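Local coordinates for formimidoylglutamase (Bacillus subtilis, PDB 3M1R), which catalyses the manganese-dependent hydrolysis of N-formimidoyl-L-glutamate to L-glutamate and formamide, a step of histidine degradation, at residues D[78-83]-D[315-320]; D[91-96]-D[105-110]; D[158-163]-D[198-203]; D[185-190]-D[228-233]. One frame throughout, in Å; residues are numbered along the deposited sequence.

Interaction 1 of 4, residues D[78-83]-D[315-320]; sequences LGEHVV and GMKLSP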
loop_
_atom_site.group_PDB
_atom_site.type_symbol
_atom_site.label_atom_id
_atom_site.label_comp_id
_atom_site.label_asym_id
_atom_site.label_seq_id
_atom_site.Cartn_x
_atom_site.Cartn_y
_atom_site.Cartn_z
ATOM N N LEU D 78 31.293 23.019 -1.314
ATOM C CA LEU D 78 32.394 23.089 -0.369
ATOM C C LEU D 78 33.648 22.562 -1.038
ATOM O O LEU D 78 34.760 22.845 -0.609
ATOM C CB LEU D 78 32.092 22.218 0.852
ATOM C CG LEU D 78 31.687 22.837 2.193
ATOM C CD1 LEU D 78 30.625 23.905 2.038
ATOM C CD2 LEU D 78 31.223 21.728 3.117
ATOM N N GLY D 79 33.465 21.779 -2.094
ATOM C CA GLY D 79 34.580 21.099 -2.716
ATOM C C GLY D 79 35.227 20.122 -1.753
ATOM O O GLY D 79 36.416 19.817 -1.864
ATOM N N GLU D 80 34.440 19.628 -0.800
ATOM C CA GLU D 80 34.938 18.652 0.155
ATOM C C GLU D 80 33.815 17.975 0.934
ATOM O O GLU D 80 32.662 18.417 0.914
ATOM C CB GLU D 80 35.902 19.325 1.130
ATOM C CG GLU D 80 35.347 20.598 1.733
ATOM C CD GLU D 80 36.299 21.234 2.719
ATOM O OE1 GLU D 80 37.250 20.551 3.157
ATOM O OE2 GLU D 80 36.089 22.419 3.059
ATOM N N HIS D 81 34.162 16.899 1.628
ATOM C CA HIS D 81 33.196 16.216 2.469
ATOM C C HIS D 81 32.774 17.085 3.657
ATOM O O HIS D 81 33.552 17.927 4.132
ATOM C CB HIS D 81 33.770 14.879 2.910
ATOM C CG HIS D 81 34.217 14.028 1.765
ATOM N ND1 HIS D 81 35.271 13.147 1.854
ATOM C CD2 HIS D 81 33.759 13.942 0.494
ATOM C CE1 HIS D 81 35.436 12.546 0.690
ATOM N NE2 HIS D 81 34.533 13.011 -0.154
ATOM N N VAL D 82 31.539 16.899 4.123
ATOM C CA VAL D 82 31.019 17.708 5.229
ATOM C C VAL D 82 31.517 17.208 6.571
ATOM O O VAL D 82 31.420 17.909 7.569
ATOM C CB VAL D 82 29.476 17.742 5.270
ATOM C CG1 VAL D 82 28.916 18.511 4.080
ATOM C CG2 VAL D 82 28.909 16.325 5.361
ATOM N N VAL D 83 32.021 15.978 6.595
ATOM C CA VAL D 83 32.713 15.463 7.766
ATOM C C VAL D 83 34.184 15.311 7.401
ATOM O O VAL D 83 34.531 14.565 6.481
ATOM C CB VAL D 83 32.143 14.112 8.203
ATOM C CG1 VAL D 83 33.033 13.468 9.246
ATOM C CG2 VAL D 83 30.745 14.295 8.746
ATOM N N GLY D 315 26.901 23.708 7.176
ATOM C CA GLY D 315 26.960 25.013 7.810
ATOM C C GLY D 315 28.027 25.037 8.878
ATOM O O GLY D 315 28.779 25.998 8.981
HETATM N N MSE D 316 28.112 23.973 9.667
HETATM C CA MSE D 316 29.145 23.907 10.693
HETATM C C MSE D 316 30.555 23.894 10.085
HETATM O O MSE D 316 31.443 24.602 10.563
HETATM C CB MSE D 316 28.926 22.714 11.624
HETATM C CG MSE D 316 27.594 22.783 12.384
HETATM SE SE MSE D 316 27.147 21.108 13.256
HETATM C CE MSE D 316 28.415 21.245 14.735
ATOM N N LYS D 317 30.751 23.108 9.027
ATOM C CA LYS D 317 32.044 23.043 8.355
ATOM C C LYS D 317 32.436 24.412 7.793
ATOM O O LYS D 317 33.608 24.745 7.699
ATOM C CB LYS D 317 32.049 21.974 7.250
ATOM C CG LYS D 317 33.376 21.857 6.500
ATOM C CD LYS D 317 33.953 20.440 6.503
ATOM C CE LYS D 317 35.379 20.434 5.925
ATOM N NZ LYS D 317 35.946 19.070 5.666
ATOM N N LEU D 318 31.433 25.201 7.450
ATOM C CA LEU D 318 31.619 26.491 6.810
ATOM C C LEU D 318 31.868 27.616 7.813
ATOM O O LEU D 318 32.431 28.650 7.459
ATOM C CB LEU D 318 30.359 26.819 6.017
ATOM C CG LEU D 318 30.523 27.400 4.619
ATOM C CD1 LEU D 318 31.934 27.168 4.085
ATOM C CD2 LEU D 318 29.473 26.794 3.695
ATOM N N SER D 319 31.429 27.429 9.054
ATOM C CA SER D 319 31.467 28.513 10.029
ATOM C C SER D 319 32.887 28.823 10.493
ATOM O O SER D 319 33.688 27.915 10.684
ATOM C CB SER D 319 30.574 28.201 11.231
ATOM O OG SER D 319 31.327 27.969 12.404
ATOM N N PRO D 320 33.185 30.118 10.681
ATOM C CA PRO D 320 34.467 30.655 11.163
ATOM C C PRO D 320 34.729 30.330 12.629
ATOM O O PRO D 320 35.863 30.438 13.086
ATOM C CB PRO D 320 34.291 32.174 11.036
ATOM C CG PRO D 320 33.114 32.379 10.147
ATOM C CD PRO D 320 32.231 31.186 10.336
#

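Interaction 2 of 4, residues D[91-96]-D[105-110]; sequences GDIDIH and HHIFQT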
loop_
_atom_site.group_PDB
_atom_site.type_symbol
_atom_site.label_atom_id
_atom_site.label_comp_id
_atom_site.label_asym_id
_atom_site.label_seq_id
_atom_site.Cartn_x
_atom_site.Cartn_y
_atom_site.Cartn_z
ATOM N N GLY D 91 24.672 6.182 19.839
ATOM C CA GLY D 91 23.683 5.179 20.179
ATOM C C GLY D 91 22.297 5.786 20.303
ATOM O O GLY D 91 22.045 6.892 19.822
ATOM N N ASP D 92 21.390 5.048 20.941
ATOM C CA ASP D 92 20.051 5.534 21.218
ATOM C C ASP D 92 19.864 5.678 22.733
ATOM O O ASP D 92 20.350 4.854 23.524
ATOM C CB ASP D 92 19.005 4.562 20.676
ATOM C CG ASP D 92 18.865 4.617 19.159
ATOM O OD1 ASP D 92 19.241 5.637 18.544
ATOM O OD2 ASP D 92 18.345 3.634 18.587
ATOM N N ILE D 93 19.154 6.724 23.134
ATOM C CA ILE D 93 18.786 6.866 24.521
ATOM C C ILE D 93 17.724 5.854 24.823
ATOM O O ILE D 93 16.729 5.749 24.105
ATOM C CB ILE D 93 18.275 8.256 24.826
ATOM C CG1 ILE D 93 19.395 9.260 24.574
ATOM C CG2 ILE D 93 17.810 8.331 26.273
ATOM C CD1 ILE D 93 18.934 10.681 24.524
ATOM N N ASP D 94 17.942 5.086 25.883
ATOM C CA ASP D 94 16.987 4.056 26.267
ATOM C C ASP D 94 15.607 4.639 26.580
ATOM O O ASP D 94 15.479 5.613 27.321
ATOM C CB ASP D 94 17.505 3.265 27.462
ATOM C CG ASP D 94 16.519 2.235 27.929
ATOM O OD1 ASP D 94 16.410 1.184 27.270
ATOM O OD2 ASP D 94 15.835 2.487 28.941
ATOM N N ILE D 95 14.568 4.035 26.017
ATOM C CA ILE D 95 13.217 4.521 26.234
ATOM C C ILE D 95 12.397 3.468 26.968
ATOM O O ILE D 95 12.379 2.298 26.582
ATOM C CB ILE D 95 12.517 4.873 24.901
ATOM C CG1 ILE D 95 13.310 5.927 24.130
ATOM C CG2 ILE D 95 11.068 5.341 25.153
ATOM C CD1 ILE D 95 13.553 7.203 24.897
ATOM N N HIS D 96 11.716 3.878 28.029
ATOM C CA HIS D 96 10.868 2.946 28.756
ATOM C C HIS D 96 9.652 2.530 27.931
ATOM O O HIS D 96 8.908 3.381 27.434
ATOM C CB HIS D 96 10.393 3.555 30.064
ATOM C CG HIS D 96 9.869 2.543 31.025
ATOM N ND1 HIS D 96 10.283 2.476 32.336
ATOM C CD2 HIS D 96 8.989 1.528 30.854
ATOM C CE1 HIS D 96 9.664 1.477 32.939
ATOM N NE2 HIS D 96 8.875 0.885 32.061
ATOM N N HIS D 105 13.262 11.399 31.791
ATOM C CA HIS D 105 14.423 11.458 32.679
ATOM C C HIS D 105 15.647 10.782 32.057
ATOM O O HIS D 105 16.768 11.292 32.163
ATOM C CB HIS D 105 14.110 10.860 34.044
ATOM C CG HIS D 105 13.206 11.716 34.877
ATOM N ND1 HIS D 105 11.924 11.341 35.215
ATOM C CD2 HIS D 105 13.395 12.942 35.423
ATOM C CE1 HIS D 105 11.365 12.291 35.943
ATOM N NE2 HIS D 105 12.236 13.273 36.084
ATOM N N HIS D 106 15.437 9.642 31.403
ATOM C CA HIS D 106 16.521 9.011 30.663
ATOM C C HIS D 106 17.167 10.045 29.747
ATOM O O HIS D 106 18.392 10.206 29.728
ATOM C CB HIS D 106 16.003 7.858 29.824
ATOM C CG HIS D 106 15.550 6.683 30.621
ATOM N ND1 HIS D 106 15.678 6.619 31.995
ATOM C CD2 HIS D 106 14.979 5.518 30.245
ATOM C CE1 HIS D 106 15.199 5.475 32.425
ATOM N NE2 HIS D 106 14.767 4.777 31.387
ATOM N N ILE D 107 16.326 10.754 29.000
ATOM C CA ILE D 107 16.803 11.724 28.024
ATOM C C ILE D 107 17.579 12.848 28.682
ATOM O O ILE D 107 18.691 13.164 28.264
ATOM C CB ILE D 107 15.646 12.314 27.203
ATOM C CG1 ILE D 107 14.870 11.181 26.503
ATOM C CG2 ILE D 107 16.179 13.342 26.216
ATOM C CD1 ILE D 107 13.590 11.616 25.791
ATOM N N PHE D 108 17.004 13.450 29.720
ATOM C CA PHE D 108 17.677 14.555 30.366
ATOM C C PHE D 108 19.003 14.133 30.985
ATOM O O PHE D 108 19.983 14.858 30.898
ATOM C CB PHE D 108 16.812 15.225 31.427
ATOM C CG PHE D 108 17.557 16.266 32.211
ATOM C CD1 PHE D 108 17.825 16.088 33.558
ATOM C CD2 PHE D 108 18.044 17.396 31.581
ATOM C CE1 PHE D 108 18.532 17.040 34.276
ATOM C CE2 PHE D 108 18.757 18.354 32.287
ATOM C CZ PHE D 108 19.006 18.178 33.638
ATOM N N GLN D 109 19.034 12.962 31.611
ATOM C CA GLN D 109 20.224 12.534 32.353
ATOM C C GLN D 109 21.366 12.179 31.434
ATOM O O GLN D 109 22.523 12.490 31.724
ATOM C CB GLN D 109 19.924 11.303 33.194
ATOM C CG GLN D 109 19.369 11.573 34.559
ATOM C CD GLN D 109 19.164 10.282 35.317
ATOM O OE1 GLN D 109 18.031 9.876 35.581
ATOM N NE2 GLN D 109 20.265 9.612 35.650
ATOM N N THR D 110 21.036 11.491 30.341
ATOM C CA THR D 110 22.038 11.021 29.411
ATOM C C THR D 110 22.637 12.227 28.729
ATOM O O THR D 110 23.859 12.381 28.657
ATOM C CB THR D 110 21.426 10.080 28.371
ATOM O OG1 THR D 110 20.915 8.916 29.033
ATOM C CG2 THR D 110 22.462 9.662 27.345
#

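Interaction 3 of 4, residues D[158-163]-D[198-203]; sequences VRNTED and QAYEAY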
loop_
_atom_site.group_PDB
_atom_site.type_symbol
_atom_site.label_atom_id
_atom_site.label_comp_id
_atom_site.label_asym_id
_atom_site.label_seq_id
_atom_site.Cartn_x
_atom_site.Cartn_y
_atom_site.Cartn_z
ATOM N N VAL D 158 2.701 24.892 22.930
ATOM C CA VAL D 158 2.592 25.326 24.303
ATOM C C VAL D 158 1.323 24.766 24.963
ATOM O O VAL D 158 0.695 25.442 25.789
ATOM C CB VAL D 158 2.598 26.866 24.382
ATOM C CG1 VAL D 158 3.998 27.417 24.032
ATOM C CG2 VAL D 158 1.525 27.448 23.469
ATOM N N ARG D 159 0.957 23.534 24.602
ATOM C CA ARG D 159 -0.266 22.904 25.112
ATOM C C ARG D 159 -0.269 22.746 26.630
ATOM O O ARG D 159 0.781 22.524 27.232
ATOM C CB ARG D 159 -0.487 21.526 24.470
ATOM C CG ARG D 159 -1.330 21.535 23.206
ATOM C CD ARG D 159 -1.551 20.116 22.691
ATOM N NE ARG D 159 -2.245 20.094 21.405
ATOM C CZ ARG D 159 -3.544 19.842 21.253
ATOM N NH1 ARG D 159 -4.082 19.845 20.040
ATOM N NH2 ARG D 159 -4.305 19.583 22.308
ATOM N N ASN D 160 -1.451 22.842 27.244
ATOM C CA ASN D 160 -1.561 22.630 28.689
ATOM C C ASN D 160 -1.175 21.195 29.036
ATOM O O ASN D 160 -1.386 20.282 28.236
ATOM C CB ASN D 160 -2.966 22.973 29.206
ATOM C CG ASN D 160 -4.014 21.936 28.805
ATOM O OD1 ASN D 160 -4.048 20.824 29.343
ATOM N ND2 ASN D 160 -4.879 22.301 27.864
ATOM N N THR D 161 -0.620 20.996 30.229
ATOM C CA THR D 161 0.020 19.721 30.578
ATOM C C THR D 161 -0.869 18.660 31.273
ATOM O O THR D 161 -0.512 17.479 31.313
ATOM C CB THR D 161 1.307 19.968 31.425
ATOM O OG1 THR D 161 2.106 18.776 31.478
ATOM C CG2 THR D 161 0.948 20.428 32.836
ATOM N N GLU D 162 -2.021 19.067 31.801
ATOM C CA GLU D 162 -2.804 18.190 32.674
ATOM C C GLU D 162 -3.740 17.231 31.933
ATOM O O GLU D 162 -4.076 16.153 32.437
ATOM C CB GLU D 162 -3.605 19.014 33.688
ATOM C CG GLU D 162 -2.871 20.231 34.238
ATOM C CD GLU D 162 -3.096 21.471 33.392
ATOM O OE1 GLU D 162 -4.276 21.806 33.143
ATOM O OE2 GLU D 162 -2.097 22.103 32.979
ATOM N N ASP D 163 -4.163 17.624 30.739
ATOM C CA ASP D 163 -5.110 16.813 29.985
ATOM C C ASP D 163 -4.473 15.525 29.438
ATOM O O ASP D 163 -5.047 14.439 29.552
ATOM C CB ASP D 163 -5.761 17.635 28.863
ATOM C CG ASP D 163 -6.500 18.864 29.387
ATOM O OD1 ASP D 163 -6.287 19.241 30.561
ATOM O OD2 ASP D 163 -7.292 19.456 28.623
ATOM N N GLN D 198 -6.487 29.838 19.763
ATOM C CA GLN D 198 -6.467 31.227 20.210
ATOM C C GLN D 198 -5.739 31.368 21.541
ATOM O O GLN D 198 -4.925 32.273 21.723
ATOM C CB GLN D 198 -7.895 31.753 20.339
ATOM C CG GLN D 198 -7.989 33.235 20.685
ATOM C CD GLN D 198 -9.382 33.795 20.437
ATOM O OE1 GLN D 198 -10.389 33.139 20.721
ATOM N NE2 GLN D 198 -9.444 35.008 19.900
ATOM N N ALA D 199 -6.046 30.458 22.461
ATOM C CA ALA D 199 -5.462 30.455 23.794
ATOM C C ALA D 199 -3.948 30.289 23.755
ATOM O O ALA D 199 -3.213 30.990 24.447
ATOM C CB ALA D 199 -6.090 29.348 24.635
ATOM N N TYR D 200 -3.492 29.345 22.947
ATOM C CA TYR D 200 -2.083 29.018 22.899
ATOM C C TYR D 200 -1.271 30.112 22.230
ATOM O O TYR D 200 -0.134 30.371 22.620
ATOM C CB TYR D 200 -1.881 27.671 22.219
ATOM C CG TYR D 200 -2.453 26.532 23.037
ATOM C CD1 TYR D 200 -2.658 26.675 24.404
ATOM C CD2 TYR D 200 -2.775 25.313 22.450
ATOM C CE1 TYR D 200 -3.170 25.643 25.159
ATOM C CE2 TYR D 200 -3.291 24.269 23.202
ATOM C CZ TYR D 200 -3.486 24.444 24.554
ATOM O OH TYR D 200 -3.992 23.416 25.310
ATOM N N GLU D 201 -1.860 30.760 21.232
ATOM C CA GLU D 201 -1.232 31.921 20.616
ATOM C C GLU D 201 -1.116 33.011 21.662
ATOM O O GLU D 201 -0.081 33.667 21.772
ATOM C CB GLU D 201 -2.057 32.417 19.430
ATOM C CG GLU D 201 -1.483 33.621 18.720
ATOM C CD GLU D 201 -2.495 34.276 17.799
ATOM O OE1 GLU D 201 -2.374 34.132 16.568
ATOM O OE2 GLU D 201 -3.427 34.935 18.306
ATOM N N ALA D 202 -2.178 33.201 22.443
ATOM C CA ALA D 202 -2.137 34.194 23.509
ATOM C C ALA D 202 -1.039 33.862 24.516
ATOM O O ALA D 202 -0.338 34.748 24.998
ATOM C CB ALA D 202 -3.500 34.304 24.219
ATOM N N TYR D 203 -0.892 32.582 24.835
ATOM C CA TYR D 203 0.077 32.181 25.844
ATOM C C TYR D 203 1.510 32.454 25.396
ATOM O O TYR D 203 2.366 32.774 26.216
ATOM C CB TYR D 203 -0.081 30.704 26.197
ATOM C CG TYR D 203 1.055 30.192 27.049
ATOM C CD1 TYR D 203 0.925 30.090 28.430
ATOM C CD2 TYR D 203 2.270 29.830 26.473
ATOM C CE1 TYR D 203 1.973 29.627 29.214
ATOM C CE2 TYR D 203 3.322 29.372 27.246
ATOM C CZ TYR D 203 3.167 29.272 28.615
ATOM O OH TYR D 203 4.211 28.809 29.385
#

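Interaction 4 of 4, residues D[185-190]-D[228-233]; sequences HLIQLG and EILPVV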
loop_
_atom_site.group_PDB
_atom_site.type_symbol
_atom_site.label_atom_id
_atom_site.label_comp_id
_atom_site.label_asym_id
_atom_site.label_seq_id
_atom_site.Cartn_x
_atom_site.Cartn_y
_atom_site.Cartn_z
ATOM N N HIS D 185 13.696 34.608 23.866
ATOM C CA HIS D 185 14.845 33.938 23.254
ATOM C C HIS D 185 14.399 32.776 22.390
ATOM O O HIS D 185 15.223 31.982 21.946
ATOM C CB HIS D 185 15.791 33.403 24.318
ATOM C CG HIS D 185 16.251 34.445 25.281
ATOM N ND1 HIS D 185 16.636 34.146 26.570
ATOM C CD2 HIS D 185 16.381 35.786 25.145
ATOM C CE1 HIS D 185 16.990 35.262 27.185
ATOM N NE2 HIS D 185 16.843 36.270 26.345
ATOM N N LEU D 186 13.092 32.684 22.175
ATOM C CA LEU D 186 12.481 31.616 21.397
ATOM C C LEU D 186 12.030 32.242 20.099
ATOM O O LEU D 186 11.246 33.192 20.113
ATOM C CB LEU D 186 11.253 31.069 22.132
ATOM C CG LEU D 186 10.842 29.594 21.990
ATOM C CD1 LEU D 186 9.348 29.432 22.172
ATOM C CD2 LEU D 186 11.273 29.011 20.671
ATOM N N ILE D 187 12.541 31.733 18.982
ATOM C CA ILE D 187 12.079 32.158 17.666
ATOM C C ILE D 187 11.308 31.018 16.980
ATOM O O ILE D 187 11.888 29.987 16.610
ATOM C CB ILE D 187 13.259 32.605 16.788
ATOM C CG1 ILE D 187 13.959 33.793 17.429
ATOM C CG2 ILE D 187 12.796 32.999 15.417
ATOM C CD1 ILE D 187 15.302 34.023 16.854
ATOM N N GLN D 188 9.998 31.202 16.817
ATOM C CA GLN D 188 9.166 30.191 16.169
ATOM C C GLN D 188 9.007 30.561 14.715
ATOM O O GLN D 188 8.512 31.639 14.403
ATOM C CB GLN D 188 7.791 30.078 16.835
ATOM C CG GLN D 188 7.846 29.758 18.320
ATOM C CD GLN D 188 6.466 29.461 18.906
ATOM O OE1 GLN D 188 5.495 30.181 18.650
ATOM N NE2 GLN D 188 6.383 28.408 19.712
ATOM N N LEU D 189 9.421 29.662 13.829
ATOM C CA LEU D 189 9.409 29.943 12.401
ATOM C C LEU D 189 8.460 28.981 11.713
ATOM O O LEU D 189 8.602 27.766 11.852
ATOM C CB LEU D 189 10.829 29.803 11.814
ATOM C CG LEU D 189 11.923 30.745 12.334
ATOM C CD1 LEU D 189 13.309 30.253 11.924
ATOM C CD2 LEU D 189 11.706 32.175 11.835
ATOM N N GLY D 190 7.492 29.524 10.979
ATOM C CA GLY D 190 6.579 28.716 10.181
ATOM C C GLY D 190 5.204 28.500 10.776
ATOM O O GLY D 190 4.439 27.662 10.273
ATOM N N GLU D 228 16.584 39.255 10.217
ATOM C CA GLU D 228 15.886 40.319 10.915
ATOM C C GLU D 228 15.777 40.030 12.417
ATOM O O GLU D 228 15.857 40.941 13.229
ATOM C CB GLU D 228 14.497 40.507 10.295
ATOM C CG GLU D 228 13.825 41.841 10.593
ATOM C CD GLU D 228 12.762 42.210 9.564
ATOM O OE1 GLU D 228 11.728 42.790 9.955
ATOM O OE2 GLU D 228 12.960 41.922 8.364
ATOM N N ILE D 229 15.617 38.763 12.787
ATOM C CA ILE D 229 15.373 38.422 14.187
ATOM C C ILE D 229 16.550 37.789 14.936
ATOM O O ILE D 229 16.698 37.987 16.141
ATOM C CB ILE D 229 14.160 37.468 14.326
ATOM C CG1 ILE D 229 13.684 37.425 15.777
ATOM C CG2 ILE D 229 14.521 36.074 13.832
ATOM C CD1 ILE D 229 13.553 38.786 16.405
ATOM N N LEU D 230 17.373 37.006 14.245
ATOM C CA LEU D 230 18.407 36.247 14.946
ATOM C C LEU D 230 19.435 37.137 15.676
ATOM O O LEU D 230 19.763 36.883 16.842
ATOM C CB LEU D 230 19.093 35.248 14.014
ATOM C CG LEU D 230 20.073 34.304 14.713
ATOM C CD1 LEU D 230 19.377 33.574 15.841
ATOM C CD2 LEU D 230 20.676 33.309 13.732
ATOM N N PRO D 231 19.948 38.181 14.996
ATOM C CA PRO D 231 20.928 39.077 15.624
ATOM C C PRO D 231 20.461 39.623 16.959
ATOM O O PRO D 231 21.257 39.710 17.895
ATOM C CB PRO D 231 21.045 40.210 14.610
ATOM C CG PRO D 231 20.862 39.521 13.301
ATOM C CD PRO D 231 19.783 38.485 13.563
ATOM N N VAL D 232 19.191 39.996 17.053
ATOM C CA VAL D 232 18.682 40.558 18.297
ATOM C C VAL D 232 18.760 39.517 19.407
ATOM O O VAL D 232 19.136 39.817 20.537
ATOM C CB VAL D 232 17.224 41.003 18.155
ATOM C CG1 VAL D 232 16.822 41.861 19.346
ATOM C CG2 VAL D 232 17.031 41.759 16.854
ATOM N N VAL D 233 18.408 38.284 19.065
ATOM C CA VAL D 233 18.342 37.210 20.042
ATOM C C VAL D 233 19.724 36.724 20.485
ATOM O O VAL D 233 19.943 36.451 21.673
ATOM C CB VAL D 233 17.502 36.042 19.502
ATOM C CG1 VAL D 233 17.623 34.835 20.414
ATOM C CG2 VAL D 233 16.039 36.477 19.367
#

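Interaction 1 of 4, residues D[78-83]-D[315-320]
Lys317, one residue short of the end of the C-terminal helix 300-318, reaches across to the turn and short strand of 78-83 and is gripped there at its amine. NZ donates to the carbonyl of His81 (NZ to O, 3.1 Å), arriving 20° off the carbonyl plane. The same NZ makes a salt bridge with Glu80, 3.2 Å from OE1, although as a hydrogen bond this one is weak. The Glu80 side chain crosses the lysine at a slant: CG sits between the backbone N and the carbonyl carbon (chi1 49°), the chain then runs straight out, and the carboxylate ends up beside CE and NZ of the lysine. Further back, the lysine methylenes lie against backbone and leucine, with CD 3.7 Å from Val82 O and CG 4.0 Å from Leu78 CD2.

The outer part is thinner. Leu78 turns its other methyl, CD1, onto CD2 of Leu318 at 3.5 Å, a small apolar touch between methyls, and Leu318 itself is largely exposed to solvent. The buried flank is that of Val82, whose side chain rests on Leu313 and Lys314 one turn earlier in the helix. Strand 80-81 pairs antiparallel with strand 74-75, joined by a turn with a G1 beta bulge at Gly79 and Glu80, so the contact ties this small hairpin to the last helix, while Phe194 and Gln198 of a neighbouring subunit pack on Val82 and His81.

Interaction 2 of 4, residues D[91-96]-D[105-110]
His106 and Asp94 lie side by side and point the same way, with the imidazole and carboxylate planes turned 41° apart. The ring presents its CD2 edge to the other segment: CD2 is 3.0 Å from the backbone O of Asp94, which lies near the ring plane, and 3.4 Å from Asp94 OD2. The aspartate reaches this place because its CG stands opposite the backbone N (chi1 177°), which swings the carboxylate alongside the imidazole.

Deeper in, Ile93 and Ile107 cross at about a right angle. CG2 of Ile93 is 4.1 Å from CG1 of Ile107, and the same methyl sits over the helix backbone, 3.9 Å from Ile107 N. Strand 87-93 and helix 100-117 are consecutive elements of the parallel alpha/beta sandwich of the arginase family; the axes of 91-93 and 105-110 approach to 9.5 Å, with 126° between their directions, as the chain leaves the sheet and turns back along its surface. Ile43 and Val45 of the adjacent strand 39-45 touch Ile93 and continue the apolar layer.

Thr110, one turn on from His106, slides past Ile93 in the opposite direction, with its CG2 4.2 Å from Ile93 CG1. Its hydroxyl is turned back into the helix, where OG1 donates to His106 O at 2.9 Å; Thr110 N reaches that oxygen from the other face of the carbonyl plane. Phe9 of a neighbouring subunit stacks on the His106 ring and also packs against Thr110.

Interaction 3 of 4, residues D[158-163]-D[198-203]
This is a loop-on-helix contact: Val158, Arg159 and Asn160, in the loop that follows strand 147-152 of the arginase fold, pack on one flank of helix 198-206. The loop comes directly after the metal ligands Asp153, His155 and Asp157, so the contact lies close to the active site and also meets a neighbouring subunit.

Tyr200 is the centre of it. Its ring lies beneath the loop backbone, with Arg159 CA 4.0 Å from the ring centroid and 25° off the normal, a CH-pi contact over one face, displaced toward the rim. The aliphatic start of the arginine continues along the ring, CG 3.4 Å from Tyr200 CE2, while the guanidinium, turned 60° from the ring plane, runs on to a salt bridge with Asp19 of the neighbouring subunit.

Val158 fills the angle between the two tyrosines. Its CG2 sits between the backbone N and the carbonyl carbon, which places this methyl 3.6 Å from Tyr200 CB, whereas CB and CG1 lie against the Tyr203 ring, CB 3.6 Å from Tyr203 CD2. Tyr203 is anchored at its far end by a hydrogen bond from OH to Asp177.

Several polar groups meet at the Tyr200 hydroxyl, which also hydrogen-bonds Asp19 of the neighbouring subunit. Within the chain, Asn160 N donates to Tyr200 OH at 3.2 Å, with a nearly straight N-H...O angle of 173°.

Interaction 4 of 4, residues D[185-190]-D[228-233]
Helix 222-234 packs along one face of the parallel sheet here, resting on strand 186-191, which lies next to the edge strand 210-213. The two short segments are nearly antiparallel, at 166°, with their axes 9.8 Å apart, and what lies between them is almost wholly hydrocarbon.

Ile187 is the residue that bridges the gap. Its CB is directed toward the helix, and CD1 inserts among three helix residues: 3.6 Å from Val233 CG2, 3.7 Å from Ile229 CG2 and 4.2 Å from Leu230 CD1. Ile229 and Val233 are one turn apart, and both slide past Ile187 in the opposite direction, so the isoleucine lies along them rather than meeting them end on. The branch at CB brings in a second methyl: Ile187 CG2 stands opposite the backbone N (chi1 -61° for CG1) and lies 3.9 Å from Ile229 CG2. At the end of the strand where it begins, Val233 turns CG1 onto the backbone of His185, 4.0 Å from its O.

Pro231 lies within this helix, which is kinked where the N atoms of 231 and 232 lack their bonds to the preceding turn; the bonds from Val232 N and Val233 N to Ile229 O are weak. The helix also reaches both neighbouring strands, since Val233 touches Ala148 as well as Asn210. A hydrophobic helix laid on a parallel sheet in this way belongs to the three-layer alpha/beta/alpha arrangement of the arginase family.

In the fold
Interactions 2 and 4 both pack a helix on the same parallel sheet, at well separated places: strand 87-93 near one edge and strand 186-191 beside the other, with centres about 29 Å apart. Interaction 3 lies about 21 Å from interaction 4, and the two cross along the chain: strand 186-191 runs on to helix 198-206, while helix 222-234 comes later. Interaction 1 joins 78-83 to the C-terminal helix, closing a chain loop that holds the other three; its centre is about 40 Å from that of interaction 3, on the opposite side of the chain's centre. Interactions 1, 2 and 3 each meet another subunit, so these contacts also border the assembly's interfaces.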